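Local coordinates for protein 6-carboxyhexanoate--coa ligase (Bacillus subtilis, PDB 5FLG) that is a member of the 6-carboxyhexanoate--CoA ligase family, seen as a two-chain assembly that binds magnesium, phosphoaminophosphonic acid-adenylate ester and pimelic acid, at residues Asp199-Tyr204 with Lys219-Glu224; His82-Ser87 with Gly211-Thr216; Glu5-Ser10 with Phe66-Glu71. All blocks are in the same frame, centred on the assembly; numbering follows the deposited sequence.

In the fold
Along the chain, contact 3 (segments 5-10 and 66-71) is closed before either of the others opens. Those two interlock, since their segments alternate in sequence, and their centres lie 14 Å apart. They share the seven-stranded mixed sheet, in which strands 203-207 and 211-215 are neighbours, and both touch the pimelic acid, one carboxylate of which is held from strand 211-215 and from the loop leading into strand 203-207. Contact 3 belongs to the separate three-stranded antiparallel sheet, on the other side of the chain's centre. Its centre is 34 Å from each of the other two, and its outer strand, 61-68, pairs with a strand of the second subunit, continuing the sheet across the interface.

Contact 1 of 3, residues Asp199-Tyr204 with Lys219-Glu224; sequences DYITGY and KEYGTE. With PML (pimelic acid), chain C.
Beside the pimelic acid pocket, the loop running into strand 203-207 packs on the turn that follows strand 211-215, with Ile201 set against Tyr221. The CG2 methyl of Ile201 sits squarely over the Tyr221 ring, 3.7 Å from its centroid and only 6° off the normal, a CH-pi contact. CG2 is placed there beside the backbone N and anti to the carbonyl carbon, while CG1 (chi1 65°) carries CD1 to 3.7 Å from Tyr221 CE2. The same ring presents an edge to the carbonyl O of Asp199, and its hydroxyl shares a water with Ile201 N.

Residues Glu220-Thr223 form a type II beta turn, whose third position is Gly222 with positive phi. Thr223 OG1 donates to Glu220 O at 2.9 Å, in the carbonyl plane. The extended Lys219 chain passes Tyr200, its CE 3.3 Å from Tyr200 O, and its NZ reaches Thr223 O (2.8 Å) from above the carbonyl plane, as well as the carbonyls of Asp197 and Ser195. On the ligand side, Tyr200 OH donates a very short 2.5 Å bond to O12 of the pimelic acid, an oxygen near the plane of the Tyr200 ring at its edge.

Contact 2 of 3, residues His82-Ser87 with Gly211-Thr216; sequences HTNEVS and GYQRIT. With PML (pimelic acid), chain C.
Thr83 and Arg214 are paired across two neighbouring parallel strands, 82-84 and 211-215, whose axes come within 4.7 Å at an angle of 26°. The backbone bonds follow the parallel ladder: His82 N to Tyr212 O, Arg214 N to His82 O, Asn84 N to Arg214 O and Thr216 N to Asn84 O.

Side-chain hydrogen bonds reinforce it on both faces. Where Thr83 and Arg214 lie side by side, Arg214 NH1 donates to Thr83 OG1 at 3.0 Å, in the guanidinium plane. On the other face Asn84 ND2 makes two bonds. The one to Gln213 OE1 (2.9 Å, 171° at the hydrogen) lies in the Asn84 amide plane, although the two amides are turned 37° apart; the other reaches Arg214 O from above its carbonyl plane, so this oxygen accepts from both nitrogens of Asn84. Past the strand ends, Thr216 OG1 takes the N-H of Val86 at 3.1 Å.

The C1 carboxylate of the pimelic acid (O11 and O12) is gripped from this ladder. Arg214, bent at chi3, directs NE to O11 (3.0 Å) and NH2 to O12 (3.2 Å), while Tyr212 OH donates to O11 at 2.7 Å. Thr83, in the second shell, is thereby placed to steady the rotation of the guanidinium through NH1.

Apolar contact is lighter: the methyls Thr83 CG2 and Thr216 CG2 meet at 3.8 Å, and Val86 CG2 approaches Ile215 CG2.

Strand 81-84 is an edge of the seven-stranded mixed sheet within this chain, and 211-215 is flanked on its other side by the antiparallel strand 203-207. Helix 89-102 packs against Asn84, Gln213 and Ile215, whereas helix 170-184 meets Tyr212 and Arg214 on the ligand side.

Contact 3 of 3, residues Glu5-Ser10 with Phe66-Glu71; sequences EETFYS and FEEVHE
Tyr9 and Glu68 face one another as a non-hydrogen-bonded pair of antiparallel strands, their CA atoms 4.5 Å apart. The Tyr9 ring crosses the Glu68 side chain at a slant, and the ring and carboxylate planes are only 25° apart. Tyr9 CD2 lies 3.6 Å from Glu68 N, and CE2 approaches Glu68 CB. Tyr9 CD2 also meets Phe66 CD1 at 4.0 Å, from the other side of the ring plane, so the CD2 corner is flanked by both residues. Glu68 itself extends past Thr7, with its CG anti to the backbone N (chi1 -168°), and the Thr7 CG2 methyl comes within 3.5 Å of Glu68 OE2.

The opposite face carries Ser10 and Glu67, whose CB and CG are 4.1 Å apart. Here Val69 leans in, placing CG2 3.9 Å from Ser10 CB.

The backbones are joined by Ser10 N to Glu67 O, Glu67 N to Ser10 O and, beyond them, Val69 N to Phe8 O (3.0 Å, 173° at the hydrogen). A water then continues the ladder, accepting from Phe8 N and donating to Val69 O. Strand 8-17 is central in the three-stranded antiparallel sheet, and Phe66 and Glu67 also pair with a strand of the second subunit, carrying the sheet across the interface.

The chemistry is divided between a short, splayed backbone ladder and acidic side chains with different surroundings: Glu67 OE2 has a salt bridge to Arg149, whereas Glu68 OE1 lies close to Asp60 of the second subunit, a like-charge approach that would tend to favour a proton on one of them.

Contact 1 of 3, residues Asp199-Tyr204 with Lys219-Glu224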
loop_
_atom_site.group_PDB
_atom_site.type_symbol
_atom_site.label_atom_id
_atom_site.label_comp_id
_atom_site.label_asym_id
_atom_site.label_seq_id
_atom_site.Cartn_x
_atom_site.Cartn_y
_atom_site.Cartn_z
ATOM N N ASP A 199 7.039 20.320 15.517
ATOM C CA ASP A 199 6.055 21.197 16.142
ATOM C C ASP A 199 5.399 20.477 17.310
ATOM O O ASP A 199 4.343 20.896 17.776
ATOM C CB ASP A 199 4.999 21.618 15.132
ATOM C CG ASP A 199 4.427 20.428 14.366
ATOM O OD1 ASP A 199 5.018 19.301 14.379
ATOM O OD2 ASP A 199 3.346 20.610 13.788
ATOM N N TYR A 200 6.094 19.485 17.874
ATOM C CA TYR A 200 5.577 18.803 19.067
ATOM C C TYR A 200 6.692 18.297 19.967
ATOM O O TYR A 200 7.523 17.473 19.541
ATOM C CB TYR A 200 4.693 17.653 18.637
ATOM C CG TYR A 200 3.789 17.167 19.725
ATOM C CD1 TYR A 200 2.616 17.850 20.038
ATOM C CD2 TYR A 200 4.152 16.069 20.516
ATOM C CE1 TYR A 200 1.771 17.402 21.040
ATOM C CE2 TYR A 200 3.359 15.664 21.575
ATOM C CZ TYR A 200 2.176 16.322 21.837
ATOM O OH TYR A 200 1.347 15.848 22.820
ATOM N N ILE A 201 6.789 18.887 21.159
ATOM C CA ILE A 201 7.959 18.697 22.017
ATOM C C ILE A 201 7.706 17.835 23.253
ATOM O O ILE A 201 8.628 17.546 24.023
ATOM C CB ILE A 201 8.542 20.039 22.451
ATOM C CG1 ILE A 201 7.554 20.789 23.343
ATOM C CG2 ILE A 201 8.879 20.876 21.234
ATOM C CD1 ILE A 201 8.188 21.948 24.081
ATOM N N THR A 202 6.454 17.438 23.449
ATOM C CA THR A 202 6.116 16.481 24.508
ATOM C C THR A 202 6.514 15.077 24.156
ATOM O O THR A 202 6.481 14.687 22.984
ATOM C CB THR A 202 4.636 16.492 24.816
ATOM O OG1 THR A 202 4.257 17.813 25.200
ATOM C CG2 THR A 202 4.303 15.538 25.932
ATOM N N GLY A 203 7.099 14.385 25.141
ATOM C CA GLY A 203 7.424 12.975 24.989
ATOM C C GLY A 203 7.022 12.220 26.235
ATOM O O GLY A 203 6.184 12.691 27.006
ATOM N N TYR A 204 7.612 11.033 26.451
ATOM C CA TYR A 204 7.238 10.242 27.590
ATOM C C TYR A 204 8.244 9.125 27.860
ATOM O O TYR A 204 9.135 8.858 27.065
ATOM C CB TYR A 204 5.850 9.605 27.418
ATOM C CG TYR A 204 5.755 8.503 26.346
ATOM C CD1 TYR A 204 6.072 7.191 26.638
ATOM C CD2 TYR A 204 5.332 8.797 25.046
ATOM C CE1 TYR A 204 5.987 6.214 25.702
ATOM C CE2 TYR A 204 5.144 7.794 24.123
ATOM C CZ TYR A 204 5.562 6.507 24.442
ATOM O OH TYR A 204 5.410 5.474 23.548
ATOM N N LYS A 219 12.516 18.283 23.898
ATOM C CA LYS A 219 13.430 18.830 22.889
ATOM C C LYS A 219 12.934 20.231 22.518
ATOM O O LYS A 219 11.879 20.637 22.982
ATOM C CB LYS A 219 13.389 17.974 21.642
ATOM C CG LYS A 219 12.017 17.946 20.985
ATOM C CD LYS A 219 12.128 17.509 19.534
ATOM C CE LYS A 219 10.780 17.497 18.851
ATOM N NZ LYS A 219 10.945 17.088 17.429
ATOM N N GLU A 220 13.612 20.893 21.583
ATOM C CA GLU A 220 13.248 22.257 21.192
ATOM C C GLU A 220 12.304 22.228 20.002
ATOM O O GLU A 220 12.430 21.385 19.121
ATOM C CB GLU A 220 14.489 23.081 20.825
ATOM C CG GLU A 220 15.482 23.284 21.959
ATOM C CD GLU A 220 15.005 24.232 23.054
ATOM O OE1 GLU A 220 13.896 24.792 22.962
ATOM O OE2 GLU A 220 15.736 24.392 24.052
ATOM N N TYR A 221 11.372 23.168 19.965
ATOM C CA TYR A 221 10.608 23.428 18.750
ATOM C C TYR A 221 11.494 23.533 17.524
ATOM O O TYR A 221 12.598 24.052 17.603
ATOM C CB TYR A 221 9.772 24.688 18.914
ATOM C CG TYR A 221 8.492 24.409 19.647
ATOM C CD1 TYR A 221 7.495 23.650 19.057
ATOM C CD2 TYR A 221 8.334 24.794 20.969
ATOM C CE1 TYR A 221 6.358 23.313 19.752
ATOM C CE2 TYR A 221 7.166 24.516 21.648
ATOM C CZ TYR A 221 6.198 23.761 21.033
ATOM O OH TYR A 221 5.069 23.419 21.715
ATOM N N GLY A 222 11.051 22.954 16.415
ATOM C CA GLY A 222 11.750 23.105 15.144
ATOM C C GLY A 222 12.782 22.043 14.855
ATOM O O GLY A 222 13.347 22.020 13.776
ATOM N N THR A 223 13.077 21.168 15.808
ATOM C CA THR A 223 14.051 20.106 15.522
ATOM C C THR A 223 13.307 18.843 15.095
ATOM O O THR A 223 12.152 18.624 15.464
ATOM C CB THR A 223 14.917 19.791 16.750
ATOM O OG1 THR A 223 14.060 19.393 17.826
ATOM C CG2 THR A 223 15.697 21.021 17.193
ATOM N N GLU A 224 13.939 18.044 14.247
ATOM C CA GLU A 224 13.295 16.863 13.721
ATOM C C GLU A 224 13.875 15.545 14.234
ATOM O O GLU A 224 13.733 14.524 13.574
ATOM C CB GLU A 224 13.362 16.892 12.219
ATOM C CG GLU A 224 12.529 18.004 11.606
ATOM C CD GLU A 224 12.315 17.776 10.119
ATOM O OE1 GLU A 224 13.167 17.096 9.493
ATOM O OE2 GLU A 224 11.275 18.224 9.587
HETATM C C1 PML C . 1.935 12.548 24.345
HETATM O O11 PML C . 1.580 11.901 25.384
HETATM O O12 PML C . 1.490 13.730 24.130
HETATM C C2 PML C . 3.193 12.039 23.616
HETATM C C3 PML C . 3.076 11.759 22.126
HETATM C C4 PML C . 4.382 11.999 21.348
HETATM C C5 PML C . 4.817 10.850 20.458
HETATM C C6 PML C . 5.180 11.252 19.032
HETATM C C7 PML C . 4.009 11.913 18.302
HETATM O O71 PML C . 2.939 11.274 18.165
HETATM O O72 PML C . 4.181 13.031 17.753
HETATM O O HOH W 1 4.506 20.601 21.794
#

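Contact 2 of 3, residues His82-Ser87 with Gly211-Thr216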
loop_
_atom_site.group_PDB
_atom_site.type_symbol
_atom_site.label_atom_id
_atom_site.label_comp_id
_atom_site.label_asym_id
_atom_site.label_seq_id
_atom_site.Cartn_x
_atom_site.Cartn_y
_atom_site.Cartn_z
ATOM N N HIS A 82 0.405 9.985 33.932
ATOM C CA HIS A 82 0.749 11.138 34.751
ATOM C C HIS A 82 1.514 12.151 33.878
ATOM O O HIS A 82 2.343 11.774 33.032
ATOM C CB HIS A 82 1.617 10.707 35.945
ATOM C CG HIS A 82 1.992 11.846 36.847
ATOM N ND1 HIS A 82 1.054 12.657 37.450
ATOM C CD2 HIS A 82 3.197 12.389 37.137
ATOM C CE1 HIS A 82 1.661 13.664 38.054
ATOM N NE2 HIS A 82 2.962 13.515 37.895
ATOM N N THR A 83 1.113 13.416 33.974
ATOM C CA THR A 83 1.739 14.462 33.213
ATOM C C THR A 83 2.725 15.222 34.078
ATOM O O THR A 83 2.362 15.801 35.081
ATOM C CB THR A 83 0.711 15.457 32.619
ATOM O OG1 THR A 83 -0.178 14.754 31.742
ATOM C CG2 THR A 83 1.440 16.524 31.835
ATOM N N ASN A 84 3.994 15.179 33.692
ATOM C CA ASN A 84 5.022 15.926 34.379
ATOM C C ASN A 84 5.271 17.193 33.614
ATOM O O ASN A 84 5.864 17.164 32.528
ATOM C CB ASN A 84 6.319 15.119 34.414
ATOM C CG ASN A 84 6.137 13.772 35.079
ATOM O OD1 ASN A 84 6.118 13.688 36.289
ATOM N ND2 ASN A 84 5.888 12.737 34.281
ATOM N N GLU A 85 4.945 18.311 34.240
ATOM C CA GLU A 85 5.142 19.632 33.626
ATOM C C GLU A 85 6.567 20.059 33.907
ATOM O O GLU A 85 6.981 20.120 35.047
ATOM C CB GLU A 85 4.174 20.652 34.241
ATOM C CG GLU A 85 2.730 20.189 34.245
ATOM C CD GLU A 85 1.997 20.567 32.967
ATOM O OE1 GLU A 85 2.521 21.400 32.202
ATOM O OE2 GLU A 85 0.901 20.026 32.713
ATOM N N VAL A 86 7.320 20.348 32.867
ATOM C CA VAL A 86 8.650 20.861 33.034
ATOM C C VAL A 86 8.783 22.129 32.202
ATOM O O VAL A 86 7.910 22.447 31.409
ATOM C CB VAL A 86 9.713 19.828 32.611
ATOM C CG1 VAL A 86 9.645 18.589 33.507
ATOM C CG2 VAL A 86 9.509 19.445 31.154
ATOM N N SER A 87 9.853 22.878 32.414
ATOM C CA SER A 87 9.968 24.216 31.844
ATOM C C SER A 87 10.912 24.277 30.646
ATOM O O SER A 87 10.951 25.275 29.925
ATOM C CB SER A 87 10.461 25.143 32.937
ATOM O OG SER A 87 9.743 24.889 34.137
ATOM N N GLY A 211 3.757 3.405 34.836
ATOM C CA GLY A 211 2.798 3.703 33.780
ATOM C C GLY A 211 3.340 4.599 32.663
ATOM O O GLY A 211 4.503 4.490 32.261
ATOM N N TYR A 212 2.501 5.519 32.204
ATOM C CA TYR A 212 2.819 6.430 31.076
ATOM C C TYR A 212 3.072 7.824 31.613
ATOM O O TYR A 212 2.140 8.537 32.018
ATOM C CB TYR A 212 1.655 6.457 30.104
ATOM C CG TYR A 212 1.845 7.283 28.816
ATOM C CD1 TYR A 212 2.435 6.711 27.703
ATOM C CD2 TYR A 212 1.148 8.457 28.632
ATOM C CE1 TYR A 212 2.461 7.348 26.487
ATOM C CE2 TYR A 212 1.201 9.155 27.418
ATOM C CZ TYR A 212 1.859 8.589 26.352
ATOM O OH TYR A 212 1.978 9.239 25.164
ATOM N N GLN A 213 4.350 8.187 31.680
ATOM C CA GLN A 213 4.782 9.404 32.326
ATOM C C GLN A 213 5.089 10.420 31.252
ATOM O O GLN A 213 6.134 10.350 30.627
ATOM C CB GLN A 213 6.025 9.142 33.175
ATOM C CG GLN A 213 5.767 8.263 34.392
ATOM C CD GLN A 213 5.145 9.025 35.547
ATOM O OE1 GLN A 213 5.325 10.240 35.696
ATOM N NE2 GLN A 213 4.378 8.320 36.359
ATOM N N ARG A 214 4.121 11.300 30.952
ATOM C CA ARG A 214 4.340 12.313 29.941
ATOM C C ARG A 214 5.292 13.364 30.472
ATOM O O ARG A 214 5.165 13.795 31.598
ATOM C CB ARG A 214 2.998 12.987 29.581
ATOM C CG ARG A 214 1.942 12.010 29.180
ATOM C CD ARG A 214 0.610 12.676 28.904
ATOM N NE ARG A 214 0.682 13.507 27.722
ATOM C CZ ARG A 214 0.308 14.779 27.677
ATOM N NH1 ARG A 214 -0.104 15.393 28.766
ATOM N NH2 ARG A 214 0.370 15.444 26.533
ATOM N N ILE A 215 6.151 13.877 29.604
ATOM C CA ILE A 215 7.060 14.919 29.952
ATOM C C ILE A 215 6.924 16.058 28.923
ATOM O O ILE A 215 7.164 15.870 27.729
ATOM C CB ILE A 215 8.494 14.372 29.960
ATOM C CG1 ILE A 215 8.606 13.210 30.971
ATOM C CG2 ILE A 215 9.460 15.481 30.293
ATOM C CD1 ILE A 215 9.937 12.488 30.968
ATOM N N THR A 216 6.503 17.236 29.378
ATOM C CA THR A 216 5.918 18.210 28.445
ATOM C C THR A 216 6.928 18.941 27.551
ATOM O O THR A 216 6.561 19.442 26.500
ATOM C CB THR A 216 5.071 19.265 29.157
ATOM O OG1 THR A 216 5.877 19.986 30.108
ATOM C CG2 THR A 216 3.891 18.625 29.815
HETATM C C1 PML C . 1.935 12.548 24.345
HETATM O O11 PML C . 1.580 11.901 25.384
HETATM O O12 PML C . 1.490 13.730 24.130
HETATM C C2 PML C . 3.193 12.039 23.616
HETATM C C3 PML C . 3.076 11.759 22.126
HETATM C C4 PML C . 4.382 11.999 21.348
HETATM C C5 PML C . 4.817 10.850 20.458
HETATM C C6 PML C . 5.180 11.252 19.032
HETATM C C7 PML C . 4.009 11.913 18.302
HETATM O O71 PML C . 2.939 11.274 18.165
HETATM O O72 PML C . 4.181 13.031 17.753
#

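Contact 3 of 3, residues Glu5-Ser10 with Phe66-Glu71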
loop_
_atom_site.group_PDB
_atom_site.type_symbol
_atom_site.label_atom_id
_atom_site.label_comp_id
_atom_site.label_asym_id
_atom_site.label_seq_id
_atom_site.Cartn_x
_atom_site.Cartn_y
_atom_site.Cartn_z
ATOM N N GLU A 5 -17.262 -13.463 17.281
ATOM C CA GLU A 5 -15.861 -13.050 16.962
ATOM C C GLU A 5 -15.824 -12.193 15.682
ATOM O O GLU A 5 -15.778 -12.720 14.561
ATOM C CB GLU A 5 -14.956 -14.284 16.814
ATOM C CG GLU A 5 -13.470 -13.970 16.972
ATOM C CD GLU A 5 -12.561 -15.171 16.743
ATOM O OE1 GLU A 5 -12.872 -15.993 15.846
ATOM O OE2 GLU A 5 -11.490 -15.242 17.402
ATOM N N GLU A 6 -15.860 -10.872 15.863
ATOM C CA GLU A 6 -15.748 -9.936 14.747
ATOM C C GLU A 6 -14.366 -9.975 14.082
ATOM O O GLU A 6 -13.346 -10.147 14.746
ATOM C CB GLU A 6 -16.051 -8.518 15.206
ATOM C CG GLU A 6 -16.274 -7.556 14.050
ATOM C CD GLU A 6 -16.766 -6.192 14.509
ATOM O OE1 GLU A 6 -16.535 -5.832 15.683
ATOM O OE2 GLU A 6 -17.404 -5.482 13.695
ATOM N N THR A 7 -14.347 -9.844 12.762
ATOM C CA THR A 7 -13.095 -9.852 12.012
ATOM C C THR A 7 -12.445 -8.480 11.980
ATOM O O THR A 7 -13.089 -7.478 11.624
ATOM C CB THR A 7 -13.319 -10.375 10.593
ATOM O OG1 THR A 7 -13.825 -11.711 10.668
ATOM C CG2 THR A 7 -12.014 -10.393 9.801
ATOM N N PHE A 8 -11.165 -8.441 12.337
ATOM C CA PHE A 8 -10.401 -7.211 12.322
ATOM C C PHE A 8 -9.327 -7.165 11.234
ATOM O O PHE A 8 -8.926 -8.200 10.675
ATOM C CB PHE A 8 -9.788 -6.937 13.685
ATOM C CG PHE A 8 -10.757 -6.362 14.681
ATOM C CD1 PHE A 8 -11.612 -7.179 15.397
ATOM C CD2 PHE A 8 -10.795 -4.988 14.913
ATOM C CE1 PHE A 8 -12.554 -6.630 16.265
ATOM C CE2 PHE A 8 -11.731 -4.432 15.772
ATOM C CZ PHE A 8 -12.649 -5.250 16.412
ATOM N N TYR A 9 -8.997 -5.930 10.833
ATOM C CA TYR A 9 -8.078 -5.679 9.733
ATOM C C TYR A 9 -6.986 -4.743 10.173
ATOM O O TYR A 9 -7.248 -3.758 10.852
ATOM C CB TYR A 9 -8.823 -5.080 8.530
ATOM C CG TYR A 9 -9.804 -6.030 7.910
ATOM C CD1 TYR A 9 -11.024 -6.258 8.503
ATOM C CD2 TYR A 9 -9.476 -6.761 6.784
ATOM C CE1 TYR A 9 -11.920 -7.164 7.989
ATOM C CE2 TYR A 9 -10.382 -7.650 6.229
ATOM C CZ TYR A 9 -11.581 -7.869 6.857
ATOM O OH TYR A 9 -12.470 -8.789 6.383
ATOM N N SER A 10 -5.738 -5.126 9.875
ATOM C CA SER A 10 -4.591 -4.266 10.067
ATOM C C SER A 10 -4.484 -3.289 8.893
ATOM O O SER A 10 -4.439 -3.709 7.743
ATOM C CB SER A 10 -3.299 -5.113 10.120
ATOM O OG SER A 10 -2.163 -4.270 10.240
ATOM N N PHE A 66 -4.030 -2.960 3.732
ATOM C CA PHE A 66 -4.812 -3.643 4.737
ATOM C C PHE A 66 -4.812 -5.131 4.537
ATOM O O PHE A 66 -4.629 -5.617 3.425
ATOM C CB PHE A 66 -6.249 -3.079 4.859
ATOM C CG PHE A 66 -7.179 -3.513 3.783
ATOM C CD1 PHE A 66 -7.655 -4.813 3.746
ATOM C CD2 PHE A 66 -7.770 -2.557 2.941
ATOM C CE1 PHE A 66 -8.556 -5.202 2.769
ATOM C CE2 PHE A 66 -8.763 -2.916 2.048
ATOM C CZ PHE A 66 -9.160 -4.239 1.955
ATOM N N GLU A 67 -4.922 -5.843 5.652
ATOM C CA GLU A 67 -4.991 -7.291 5.635
ATOM C C GLU A 67 -5.721 -7.812 6.837
ATOM O O GLU A 67 -5.668 -7.238 7.915
ATOM C CB GLU A 67 -3.586 -7.898 5.621
ATOM C CG GLU A 67 -2.868 -7.749 6.953
ATOM C CD GLU A 67 -1.381 -8.060 6.890
ATOM O OE1 GLU A 67 -0.946 -8.774 5.951
ATOM O OE2 GLU A 67 -0.662 -7.622 7.826
ATOM N N GLU A 68 -6.520 -8.825 6.603
ATOM C CA GLU A 68 -7.187 -9.541 7.653
ATOM C C GLU A 68 -6.213 -10.047 8.697
ATOM O O GLU A 68 -5.172 -10.612 8.375
ATOM C CB GLU A 68 -7.925 -10.734 7.049
ATOM C CG GLU A 68 -8.892 -11.396 8.002
ATOM C CD GLU A 68 -9.694 -12.509 7.340
ATOM O OE1 GLU A 68 -9.557 -12.745 6.115
ATOM O OE2 GLU A 68 -10.553 -13.061 8.034
ATOM N N VAL A 69 -6.556 -9.814 9.951
ATOM C CA VAL A 69 -5.833 -10.422 11.058
ATOM C C VAL A 69 -6.468 -11.752 11.456
ATOM O O VAL A 69 -7.649 -11.814 11.787
ATOM C CB VAL A 69 -5.791 -9.460 12.248
ATOM C CG1 VAL A 69 -5.019 -10.064 13.409
ATOM C CG2 VAL A 69 -5.141 -8.166 11.800
ATOM N N HIS A 70 -5.644 -12.796 11.525
ATOM C CA HIS A 70 -6.159 -14.111 11.854
ATOM C C HIS A 70 -6.026 -14.459 13.333
ATOM O O HIS A 70 -6.828 -15.202 13.853
ATOM C CB HIS A 70 -5.498 -15.177 10.978
ATOM C CG HIS A 70 -5.821 -15.026 9.526
ATOM N ND1 HIS A 70 -7.068 -15.309 9.011
ATOM C CD2 HIS A 70 -5.109 -14.483 8.508
ATOM C CE1 HIS A 70 -7.097 -14.988 7.728
ATOM N NE2 HIS A 70 -5.923 -14.480 7.400
ATOM N N GLU A 71 -5.102 -13.826 14.034
ATOM C CA GLU A 71 -4.897 -14.084 15.457
ATOM C C GLU A 71 -6.059 -13.444 16.202
ATOM O O GLU A 71 -6.630 -12.434 15.743
ATOM C CB GLU A 71 -3.562 -13.485 15.923
ATOM C CG GLU A 71 -2.308 -14.064 15.241
ATOM C CD GLU A 71 -2.141 -13.666 13.773
ATOM O OE1 GLU A 71 -2.486 -12.520 13.384
ATOM O OE2 GLU A 71 -1.705 -14.529 12.979
HETATM O O HOH W 2 -9.733 -10.665 13.284
#